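Local coordinates for chorismate mutase protein (Bartonella henselae, PDB 3RMI) that probably catalyses the rearrangement of chorismate to prephenate as a dimeric, all-helical type II chorismate mutase, captured here with D-malate bound, at residues Glu34-Thr39 and Ile88-His93; Gln40-Leu45 and His93-Ile98; Tyr61-Leu66 and Phe83-Ile88. One frame throughout, in Å; residues are numbered along the deposited sequence.

Interaction 1: residues Glu34-Thr39 and Ile88-His93. With MLT (D-malate), chain D.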
loop_
_atom_site.group_PDB
_atom_site.type_symbol
_atom_site.label_atom_id
_atom_site.label_comp_id
_atom_site.label_asym_id
_atom_site.label_seq_id
_atom_site.Cartn_x
_atom_site.Cartn_y
_atom_site.Cartn_z
ATOM N N GLU A 34 10.921 -2.513 3.831
ATOM C CA GLU A 34 11.693 -1.726 4.796
ATOM C C GLU A 34 10.818 -1.186 5.926
ATOM O O GLU A 34 11.249 -1.173 7.074
ATOM C CB GLU A 34 12.463 -0.592 4.127
ATOM C CG GLU A 34 13.674 -1.068 3.326
ATOM C CD GLU A 34 14.679 -1.870 4.162
ATOM O OE1 GLU A 34 15.121 -1.405 5.253
ATOM O OE2 GLU A 34 15.025 -2.978 3.712
ATOM N N ARG A 35 9.601 -0.766 5.605
ATOM C CA ARG A 35 8.684 -0.221 6.620
ATOM C C ARG A 35 8.410 -1.264 7.681
ATOM O O ARG A 35 8.372 -0.941 8.880
ATOM C CB ARG A 35 7.356 0.157 5.998
ATOM C CG ARG A 35 6.500 1.101 6.875
ATOM C CD ARG A 35 5.106 1.158 6.340
ATOM N NE ARG A 35 4.265 2.176 6.955
ATOM C CZ ARG A 35 3.687 2.062 8.157
ATOM N NH1 ARG A 35 3.904 1.008 8.934
ATOM N NH2 ARG A 35 2.911 3.020 8.595
ATOM N N PHE A 36 8.221 -2.519 7.237
ATOM C CA PHE A 36 7.950 -3.610 8.166
ATOM C C PHE A 36 9.196 -4.023 8.973
ATOM O O PHE A 36 9.076 -4.487 10.100
ATOM C CB PHE A 36 7.274 -4.789 7.451
ATOM C CG PHE A 36 5.785 -4.649 7.392
ATOM C CD1 PHE A 36 5.007 -4.980 8.500
ATOM C CD2 PHE A 36 5.167 -4.077 6.295
ATOM C CE1 PHE A 36 3.631 -4.812 8.476
ATOM C CE2 PHE A 36 3.780 -3.882 6.271
ATOM C CZ PHE A 36 3.024 -4.260 7.361
ATOM N N ARG A 37 10.390 -3.830 8.418
ATOM C CA ARG A 37 11.594 -3.983 9.195
ATOM C C ARG A 37 11.566 -2.983 10.345
ATOM O O ARG A 37 11.841 -3.359 11.469
ATOM C CB ARG A 37 12.852 -3.833 8.334
ATOM C CG ARG A 37 13.308 -5.185 7.790
ATOM C CD ARG A 37 14.060 -5.132 6.431
ATOM N NE ARG A 37 15.432 -4.617 6.557
ATOM C CZ ARG A 37 16.531 -5.336 6.790
ATOM N NH1 ARG A 37 16.473 -6.648 6.947
ATOM N NH2 ARG A 37 17.712 -4.727 6.872
ATOM N N CYS A 38 11.162 -1.742 10.084
ATOM C CA CYS A 38 11.091 -0.728 11.151
ATOM C C CYS A 38 10.027 -1.024 12.153
ATOM O O CYS A 38 10.297 -0.997 13.334
ATOM C CB CYS A 38 10.818 0.665 10.607
ATOM S SG CYS A 38 12.220 1.345 9.841
ATOM N N THR A 39 8.814 -1.304 11.699
ATOM C CA THR A 39 7.733 -1.544 12.654
ATOM C C THR A 39 7.975 -2.800 13.450
ATOM O O THR A 39 7.422 -2.949 14.528
ATOM C CB THR A 39 6.358 -1.639 12.006
ATOM O OG1 THR A 39 6.362 -2.668 10.998
ATOM C CG2 THR A 39 5.950 -0.303 11.424
ATOM N N ILE A 88 -1.652 -0.253 9.170
ATOM C CA ILE A 88 -1.540 -0.223 10.636
ATOM C C ILE A 88 -2.176 -1.443 11.264
ATOM O O ILE A 88 -1.722 -1.922 12.294
ATOM C CB ILE A 88 -2.199 1.007 11.208
ATOM C CG1 ILE A 88 -1.351 2.244 10.926
ATOM C CG2 ILE A 88 -2.481 0.834 12.729
ATOM C CD1 ILE A 88 -2.085 3.564 11.379
ATOM N N LYS A 89 -3.236 -1.949 10.651
ATOM C CA LYS A 89 -3.906 -3.169 11.152
ATOM C C LYS A 89 -2.938 -4.374 11.111
ATOM O O LYS A 89 -2.909 -5.208 12.028
ATOM C CB LYS A 89 -5.149 -3.445 10.292
ATOM C CG LYS A 89 -6.190 -4.381 10.870
ATOM C CD LYS A 89 -7.230 -4.770 9.802
ATOM C CE LYS A 89 -8.168 -5.871 10.293
ATOM N NZ LYS A 89 -8.836 -6.536 9.121
ATOM N N GLU A 90 -2.128 -4.458 10.062
ATOM C CA GLU A 90 -1.152 -5.517 9.993
ATOM C C GLU A 90 -0.100 -5.293 11.059
ATOM O O GLU A 90 0.327 -6.221 11.730
ATOM C CB GLU A 90 -0.501 -5.536 8.625
ATOM C CG GLU A 90 0.500 -6.656 8.449
ATOM C CD GLU A 90 -0.122 -8.039 8.577
ATOM O OE1 GLU A 90 -1.367 -8.159 8.462
ATOM O OE2 GLU A 90 0.639 -9.007 8.768
ATOM N N VAL A 91 0.324 -4.046 11.208
ATOM C CA VAL A 91 1.369 -3.701 12.178
ATOM C C VAL A 91 0.935 -4.044 13.599
ATOM O O VAL A 91 1.709 -4.603 14.371
ATOM C CB VAL A 91 1.760 -2.216 12.088
ATOM C CG1 VAL A 91 2.652 -1.821 13.266
ATOM C CG2 VAL A 91 2.483 -1.940 10.754
ATOM N N VAL A 92 -0.311 -3.740 13.923
ATOM C CA VAL A 92 -0.835 -3.973 15.256
ATOM C C VAL A 92 -0.886 -5.479 15.515
ATOM O O VAL A 92 -0.487 -5.950 16.593
ATOM C CB VAL A 92 -2.220 -3.285 15.433
ATOM C CG1 VAL A 92 -2.987 -3.916 16.543
ATOM C CG2 VAL A 92 -2.041 -1.775 15.663
ATOM N N HIS A 93 -1.342 -6.242 14.517
ATOM C CA HIS A 93 -1.234 -7.693 14.569
ATOM C C HIS A 93 0.206 -8.133 14.839
ATOM O O HIS A 93 0.453 -8.978 15.703
ATOM C CB HIS A 93 -1.726 -8.355 13.264
ATOM C CG HIS A 93 -1.571 -9.856 13.249
ATOM N ND1 HIS A 93 -0.781 -10.520 12.333
ATOM C CD2 HIS A 93 -2.083 -10.814 14.063
ATOM C CE1 HIS A 93 -0.822 -11.820 12.573
ATOM N NE2 HIS A 93 -1.606 -12.023 13.617
HETATM C C1 MLT D . 3.701 1.970 15.490
HETATM O O1 MLT D . 3.759 2.046 16.756
HETATM O O2 MLT D . 2.921 1.119 15.085
HETATM C C2 MLT D . 4.527 2.808 14.540
HETATM O O3 MLT D . 4.746 3.977 15.268
HETATM C C3 MLT D . 4.051 3.296 13.169
HETATM C C4 MLT D . 2.839 2.629 12.488
HETATM O O4 MLT D . 1.685 2.576 13.054
HETATM O O5 MLT D . 2.939 2.173 11.313
#
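V91 on helix 77-106 meets three side chains of helix 4-48 with one methyl, CG2. This carbon lies 3.8 Å from CE1 of F36, 3.7 Å from NH1 of R35 and 3.9 Å from CG2 of T39. F36 also packs on E90, whose CG methylene stands 3.6 Å from CE1 of the ring, the two side chains crossing at about a right angle with ring and carboxylate planes 61° apart. F79 of the second subunit continues this cluster, meeting the F36 ring and packing on E90.

The fold is that of the AroQ-type chorismate mutases, in which both subunits of a helical dimer contribute to each ligand site. With CG anti to the backbone N (chi1 -163°) and the chain extended to NE, the R35 guanidinium reaches malate O5 edge-on, near its plane. NH1 and NH2 each bond to O5 at 2.8 Å, both bonds bent to nearly the same degree. NE is taken by a salt bridge to D25 of the second subunit, which should limit rotation of the group. R18 of the second subunit, R58, Q62 and K46 bind the malate as well, while CG1 of V91 comes within 3.5 Å of its O2.

Interaction 2: residues Gln40-Leu45 and His93-Ile98. With MLT (D-malate), chain D; EDO (1,2-ethanediol), chain B.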
loop_
_atom_site.group_PDB
_atom_site.type_symbol
_atom_site.label_atom_id
_atom_site.label_comp_id
_atom_site.label_asym_id
_atom_site.label_seq_id
_atom_site.Cartn_x
_atom_site.Cartn_y
_atom_site.Cartn_z
ATOM N N GLN A 40 8.766 -3.723 12.943
ATOM C CA GLN A 40 9.094 -4.924 13.714
ATOM C C GLN A 40 10.129 -4.608 14.774
ATOM O O GLN A 40 10.122 -5.217 15.847
ATOM C CB GLN A 40 9.576 -6.077 12.801
ATOM C CG GLN A 40 8.399 -6.812 12.104
ATOM C CD GLN A 40 8.785 -7.643 10.830
ATOM O OE1 GLN A 40 9.950 -8.023 10.628
ATOM N NE2 GLN A 40 7.790 -7.932 9.993
ATOM N N ALA A 41 11.024 -3.665 14.477
ATOM C CA ALA A 41 11.954 -3.191 15.480
ATOM C C ALA A 41 11.168 -2.429 16.569
ATOM O O ALA A 41 11.450 -2.585 17.748
ATOM C CB ALA A 41 13.064 -2.343 14.860
ATOM N N ILE A 42 10.128 -1.693 16.192
ATOM C CA ILE A 42 9.236 -1.066 17.181
ATOM C C ILE A 42 8.508 -2.130 17.986
ATOM O O ILE A 42 8.393 -2.003 19.194
ATOM C CB ILE A 42 8.212 -0.072 16.545
ATOM C CG1 ILE A 42 8.954 1.145 15.973
ATOM C CG2 ILE A 42 7.141 0.387 17.593
ATOM C CD1 ILE A 42 8.056 2.126 15.187
ATOM N N GLY A 43 8.029 -3.190 17.336
ATOM C CA GLY A 43 7.319 -4.266 18.063
ATOM C C GLY A 43 8.149 -4.917 19.173
ATOM O O GLY A 43 7.634 -5.200 20.280
ATOM N N ARG A 44 9.429 -5.142 18.897
ATOM C CA ARG A 44 10.337 -5.785 19.860
ATOM C C ARG A 44 10.582 -4.848 21.067
ATOM O O ARG A 44 10.536 -5.260 22.232
ATOM C CB ARG A 44 11.669 -6.181 19.182
ATOM C CG ARG A 44 11.526 -7.322 18.131
ATOM C CD ARG A 44 12.876 -7.927 17.705
ATOM N NE ARG A 44 13.625 -6.958 16.898
ATOM C CZ ARG A 44 13.467 -6.761 15.575
ATOM N NH1 ARG A 44 12.578 -7.466 14.867
ATOM N NH2 ARG A 44 14.201 -5.838 14.953
ATOM N N LEU A 45 10.816 -3.587 20.747
ATOM C CA LEU A 45 10.994 -2.550 21.731
ATOM C C LEU A 45 9.727 -2.432 22.605
ATOM O O LEU A 45 9.791 -2.470 23.842
ATOM C CB LEU A 45 11.306 -1.250 20.989
ATOM C CG LEU A 45 12.492 -0.403 21.448
ATOM C CD1 LEU A 45 13.819 -1.222 21.643
ATOM C CD2 LEU A 45 12.672 0.731 20.465
ATOM N N HIS A 93 -1.342 -6.242 14.517
ATOM C CA HIS A 93 -1.234 -7.693 14.569
ATOM C C HIS A 93 0.206 -8.133 14.839
ATOM O O HIS A 93 0.453 -8.978 15.703
ATOM C CB HIS A 93 -1.726 -8.355 13.264
ATOM C CG HIS A 93 -1.571 -9.856 13.249
ATOM N ND1 HIS A 93 -0.781 -10.520 12.333
ATOM C CD2 HIS A 93 -2.083 -10.814 14.063
ATOM C CE1 HIS A 93 -0.822 -11.820 12.573
ATOM N NE2 HIS A 93 -1.606 -12.023 13.617
ATOM N N GLN A 94 1.162 -7.578 14.099
ATOM C CA GLN A 94 2.539 -8.020 14.252
ATOM C C GLN A 94 3.098 -7.682 15.624
ATOM O O GLN A 94 3.889 -8.447 16.181
ATOM C CB GLN A 94 3.426 -7.431 13.177
ATOM C CG GLN A 94 3.459 -8.270 11.919
ATOM C CD GLN A 94 4.499 -7.774 10.911
ATOM O OE1 GLN A 94 5.394 -6.980 11.248
ATOM N NE2 GLN A 94 4.376 -8.236 9.671
ATOM N N HIS A 95 2.690 -6.537 16.160
ATOM C CA HIS A 95 3.104 -6.138 17.493
ATOM C C HIS A 95 2.589 -7.108 18.536
ATOM O O HIS A 95 3.306 -7.464 19.464
ATOM C CB HIS A 95 2.608 -4.722 17.805
ATOM C CG HIS A 95 3.404 -3.643 17.140
ATOM N ND1 HIS A 95 3.127 -2.307 17.312
ATOM C CD2 HIS A 95 4.486 -3.701 16.331
ATOM C CE1 HIS A 95 3.997 -1.587 16.629
ATOM N NE2 HIS A 95 4.836 -2.409 16.027
ATOM N N GLU A 96 1.342 -7.528 18.382
ATOM C CA GLU A 96 0.753 -8.508 19.286
ATOM C C GLU A 96 1.439 -9.873 19.171
ATOM O O GLU A 96 1.655 -10.539 20.194
ATOM C CB GLU A 96 -0.759 -8.631 19.040
ATOM C CG GLU A 96 -1.543 -7.356 19.436
ATOM C CD GLU A 96 -3.015 -7.338 18.990
ATOM O OE1 GLU A 96 -3.421 -8.129 18.088
ATOM O OE2 GLU A 96 -3.764 -6.497 19.551
ATOM N N VAL A 97 1.793 -10.288 17.950
ATOM C CA VAL A 97 2.489 -11.577 17.756
ATOM C C VAL A 97 3.879 -11.588 18.410
ATOM O O VAL A 97 4.269 -12.564 19.056
ATOM C CB VAL A 97 2.584 -11.984 16.256
ATOM C CG1 VAL A 97 3.563 -13.163 16.056
ATOM C CG2 VAL A 97 1.191 -12.356 15.734
ATOM N N ILE A 98 4.611 -10.493 18.267
ATOM C CA ILE A 98 5.901 -10.367 18.928
ATOM C C ILE A 98 5.758 -10.432 20.460
ATOM O O ILE A 98 6.574 -11.072 21.117
ATOM C CB ILE A 98 6.636 -9.091 18.447
ATOM C CG1 ILE A 98 7.043 -9.269 16.969
ATOM C CG2 ILE A 98 7.854 -8.807 19.289
ATOM C CD1 ILE A 98 7.056 -7.988 16.124
HETATM C C1 MLT D . 3.701 1.970 15.490
HETATM O O1 MLT D . 3.759 2.046 16.756
HETATM O O2 MLT D . 2.921 1.119 15.085
HETATM C C2 MLT D . 4.527 2.808 14.540
HETATM O O3 MLT D . 4.746 3.977 15.268
HETATM C C3 MLT D . 4.051 3.296 13.169
HETATM C C4 MLT D . 2.839 2.629 12.488
HETATM O O4 MLT D . 1.685 2.576 13.054
HETATM O O5 MLT D . 2.939 2.173 11.313
HETATM C C1 EDO B . 6.811 -8.920 6.222
HETATM O O1 EDO B . 6.960 -10.013 5.309
HETATM C C2 EDO B . 5.432 -8.311 6.009
HETATM O O2 EDO B . 4.690 -8.401 7.226
HETATM O O HOH W 1 5.072 -5.637 20.581
#
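A close helix crossing built on a glycine joins G43 of helix 4-48 to H95 of helix 77-106, beside the ligand site of this AroQ-type fold. The axes approach to 8.7 Å, and because G43 has no side chain, the imidazole can settle against its backbone: CD2 of H95 is 3.4 Å from CA of G43. H95 has CG anti to its carbonyl carbon (chi1 -77°), and its ring reaches in between the helices, where CE1 is 3.8 Å from CG2 of I42. NE2 of H95 is hydrogen-bonded to the backbone O of T39, which helps set the turn of the ring, and malate O1 lies at the ring edge, in its plane.

Farther from the ligand, I98 packs its CG2 methyl 3.7 Å from O of G43. Q40 and Q94 add a side-chain hydrogen bond, NE2 of Q40 to OE1 of Q94 at 2.9 Å and 157°. The acceptor is in the amide plane of Q40, but the donor stands 40° out of the carbonyl plane of Q94, so no lone pair is met squarely. One water closes the crossing, donating to O of G43 at 2.6 Å and to O of H95 at 2.8 Å.

Interaction 3: residues Tyr61-Leu66 and Phe83-Ile88. With MLT (D-malate), chain D.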
loop_
_atom_site.group_PDB
_atom_site.type_symbol
_atom_site.label_atom_id
_atom_site.label_comp_id
_atom_site.label_asym_id
_atom_site.label_seq_id
_atom_site.Cartn_x
_atom_site.Cartn_y
_atom_site.Cartn_z
ATOM N N TYR A 61 -1.771 11.093 14.721
ATOM C CA TYR A 61 -0.779 11.938 14.054
ATOM C C TYR A 61 -0.475 11.420 12.634
ATOM O O TYR A 61 -0.439 12.179 11.676
ATOM C CB TYR A 61 0.516 11.998 14.907
ATOM C CG TYR A 61 1.711 12.600 14.190
ATOM C CD1 TYR A 61 1.862 13.993 14.063
ATOM C CD2 TYR A 61 2.685 11.779 13.617
ATOM C CE1 TYR A 61 2.972 14.545 13.382
ATOM C CE2 TYR A 61 3.774 12.322 12.930
ATOM C CZ TYR A 61 3.914 13.693 12.816
ATOM O OH TYR A 61 5.008 14.200 12.157
ATOM N N GLN A 62 -0.256 10.121 12.518
ATOM C CA GLN A 62 0.133 9.539 11.234
ATOM C C GLN A 62 -0.986 9.797 10.217
ATOM O O GLN A 62 -0.724 10.132 9.085
ATOM C CB GLN A 62 0.384 8.033 11.355
ATOM C CG GLN A 62 1.538 7.556 12.229
ATOM C CD GLN A 62 1.660 6.042 12.208
ATOM O OE1 GLN A 62 2.250 5.485 11.286
ATOM N NE2 GLN A 62 1.096 5.369 13.201
ATOM N N ILE A 63 -2.230 9.681 10.653
ATOM C CA ILE A 63 -3.369 9.874 9.781
ATOM C C ILE A 63 -3.525 11.340 9.369
ATOM O O ILE A 63 -3.705 11.604 8.178
ATOM C CB ILE A 63 -4.683 9.365 10.427
ATOM C CG1 ILE A 63 -4.705 7.833 10.443
ATOM C CG2 ILE A 63 -5.903 9.878 9.661
ATOM C CD1 ILE A 63 -5.781 7.259 11.381
ATOM N N LYS A 64 -3.470 12.284 10.321
ATOM C CA LYS A 64 -3.656 13.697 9.976
ATOM C C LYS A 64 -2.546 14.101 9.017
ATOM O O LYS A 64 -2.795 14.743 8.003
ATOM C CB LYS A 64 -3.741 14.660 11.211
ATOM N N ARG A 65 -1.324 13.683 9.330
ATOM C CA ARG A 65 -0.162 14.034 8.520
ATOM C C ARG A 65 -0.276 13.488 7.103
ATOM O O ARG A 65 -0.052 14.195 6.145
ATOM C CB ARG A 65 1.091 13.514 9.189
ATOM C CG ARG A 65 2.374 13.808 8.442
ATOM C CD ARG A 65 3.535 13.020 9.055
ATOM N NE ARG A 65 4.712 12.959 8.189
ATOM C CZ ARG A 65 4.985 11.968 7.339
ATOM N NH1 ARG A 65 4.182 10.871 7.185
ATOM N NH2 ARG A 65 6.114 12.069 6.634
ATOM N N LEU A 66 -0.657 12.240 6.965
ATOM C CA LEU A 66 -0.712 11.658 5.642
ATOM C C LEU A 66 -1.853 12.267 4.831
ATOM O O LEU A 66 -1.741 12.460 3.623
ATOM C CB LEU A 66 -0.816 10.129 5.712
ATOM C CG LEU A 66 -0.279 9.420 4.462
ATOM C CD1 LEU A 66 1.238 9.713 4.296
ATOM C CD2 LEU A 66 -0.539 7.918 4.517
ATOM N N PHE A 83 -5.685 3.448 3.221
ATOM C CA PHE A 83 -4.434 2.729 2.962
ATOM C C PHE A 83 -3.561 2.631 4.210
ATOM O O PHE A 83 -3.071 1.551 4.562
ATOM C CB PHE A 83 -3.669 3.397 1.827
ATOM C CG PHE A 83 -2.244 2.927 1.693
ATOM C CD1 PHE A 83 -1.959 1.664 1.300
ATOM C CD2 PHE A 83 -1.191 3.768 1.994
ATOM C CE1 PHE A 83 -0.639 1.237 1.204
ATOM C CE2 PHE A 83 0.109 3.340 1.888
ATOM C CZ PHE A 83 0.371 2.071 1.490
ATOM N N LEU A 84 -3.368 3.747 4.894
ATOM C CA LEU A 84 -2.582 3.722 6.113
ATOM C C LEU A 84 -3.218 2.815 7.177
ATOM O O LEU A 84 -2.524 2.054 7.854
ATOM C CB LEU A 84 -2.407 5.134 6.641
ATOM C CG LEU A 84 -1.617 5.339 7.932
ATOM C CD1 LEU A 84 -0.164 4.882 7.816
ATOM C CD2 LEU A 84 -1.705 6.820 8.312
ATOM N N LYS A 85 -4.532 2.861 7.300
ATOM C CA LYS A 85 -5.202 2.046 8.283
ATOM C C LYS A 85 -5.059 0.568 7.971
ATOM O O LYS A 85 -4.985 -0.260 8.873
ATOM C CB LYS A 85 -6.695 2.416 8.374
ATOM C CG LYS A 85 -6.963 3.672 9.216
ATOM C CD LYS A 85 -8.465 3.910 9.463
ATOM C CE LYS A 85 -8.679 4.546 10.828
ATOM N NZ LYS A 85 -9.966 5.321 10.900
ATOM N N PHE A 86 -5.047 0.242 6.684
ATOM C CA PHE A 86 -4.784 -1.113 6.214
ATOM C C PHE A 86 -3.404 -1.574 6.653
ATOM O O PHE A 86 -3.232 -2.697 7.132
ATOM C CB PHE A 86 -4.919 -1.165 4.675
ATOM C CG PHE A 86 -4.547 -2.486 4.074
ATOM C CD1 PHE A 86 -5.474 -3.532 4.044
ATOM C CD2 PHE A 86 -3.282 -2.688 3.542
ATOM C CE1 PHE A 86 -5.149 -4.755 3.495
ATOM C CE2 PHE A 86 -2.930 -3.919 2.997
ATOM C CZ PHE A 86 -3.876 -4.958 2.972
ATOM N N ILE A 87 -2.413 -0.711 6.493
ATOM C CA ILE A 87 -1.075 -1.054 6.937
ATOM C C ILE A 87 -1.018 -1.178 8.471
ATOM O O ILE A 87 -0.436 -2.121 9.013
ATOM C CB ILE A 87 -0.046 -0.030 6.465
ATOM C CG1 ILE A 87 0.003 0.015 4.936
ATOM C CG2 ILE A 87 1.312 -0.389 6.975
ATOM C CD1 ILE A 87 0.417 -1.328 4.317
ATOM N N ILE A 88 -1.652 -0.253 9.170
ATOM C CA ILE A 88 -1.540 -0.223 10.636
ATOM C C ILE A 88 -2.176 -1.443 11.264
ATOM O O ILE A 88 -1.722 -1.922 12.294
ATOM C CB ILE A 88 -2.199 1.007 11.208
ATOM C CG1 ILE A 88 -1.351 2.244 10.926
ATOM C CG2 ILE A 88 -2.481 0.834 12.729
ATOM C CD1 ILE A 88 -2.085 3.564 11.379
HETATM C C1 MLT D . 3.701 1.970 15.490
HETATM O O1 MLT D . 3.759 2.046 16.756
HETATM O O2 MLT D . 2.921 1.119 15.085
HETATM C C2 MLT D . 4.527 2.808 14.540
HETATM O O3 MLT D . 4.746 3.977 15.268
HETATM C C3 MLT D . 4.051 3.296 13.169
HETATM C C4 MLT D . 2.839 2.629 12.488
HETATM O O4 MLT D . 1.685 2.576 13.054
HETATM O O5 MLT D . 2.939 2.173 11.313
#
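L84 of helix 77-106 presses its CD2 methyl into the backbone of helix 56-72, 3.5 Å from the carbonyl O of Q62, and this is the tight part of the contact. The same methyl touches CG1 of I63 at 3.8 Å and also lies near CB of Q62. From the next turn L66 leans in, its CD2 4.0 Å from CB of L84. L84 is directed by its first torsion, CG anti to the backbone N (chi1 179°), which carries the branch across to the other helix. The two segments run roughly antiparallel, at 151°, their axes 10.6 Å apart, a spacing that the branched side chains of L84, I63 and L66 fill. R35 of helix 4-48 and D25 of the second subunit also pack on L84, so this leucine lies where three helices of the chain and the partner chain come together in the AroQ-type dimer.

The solvent side is slacker. There K85 offers aliphatic contact, its CE 4.0 Å from CD1 of I63, while its NZ makes a long, weak ion pair with E81.

At the ligand end the character changes again. Q62 extends beyond CG, and its NE2 gives malate O4 a nearly straight hydrogen bond of 2.9 Å at 165°. CD1 of I88 rests 4.1 Å from that NE2, flanking the amide with hydrocarbon. One carboxylate of malate is thus gripped at O4 by a neutral amide and at O5 by the guanidinium of R35. The arginine probably offsets part of the charge on this carboxylate, with R58, K46 and R18 of the second subunit also bonded to the malate, whereas the glutamine adds a directed N-H, consistent with a pocket made for an anionic substrate such as chorismate.

Interactions 1 and 2 follow one another along the same pair of helices, 4-48 and 77-106, with centres about 8 Å apart; their segments alternate in the chain and they meet at H93, which they share. Interaction 3 ties helix 56-72 to an earlier part of helix 77-106. Its segments lie in sequence between the two halves of the others, sharing I88 with interaction 1, and its centre is about 12 Å from that of interaction 1 and about 18 Å from that of interaction 2. Helix 77-106 is therefore common to all three. Each contact also touches malate and the second subunit, illustrating how helix packing and dimerisation together shape one ligand pocket.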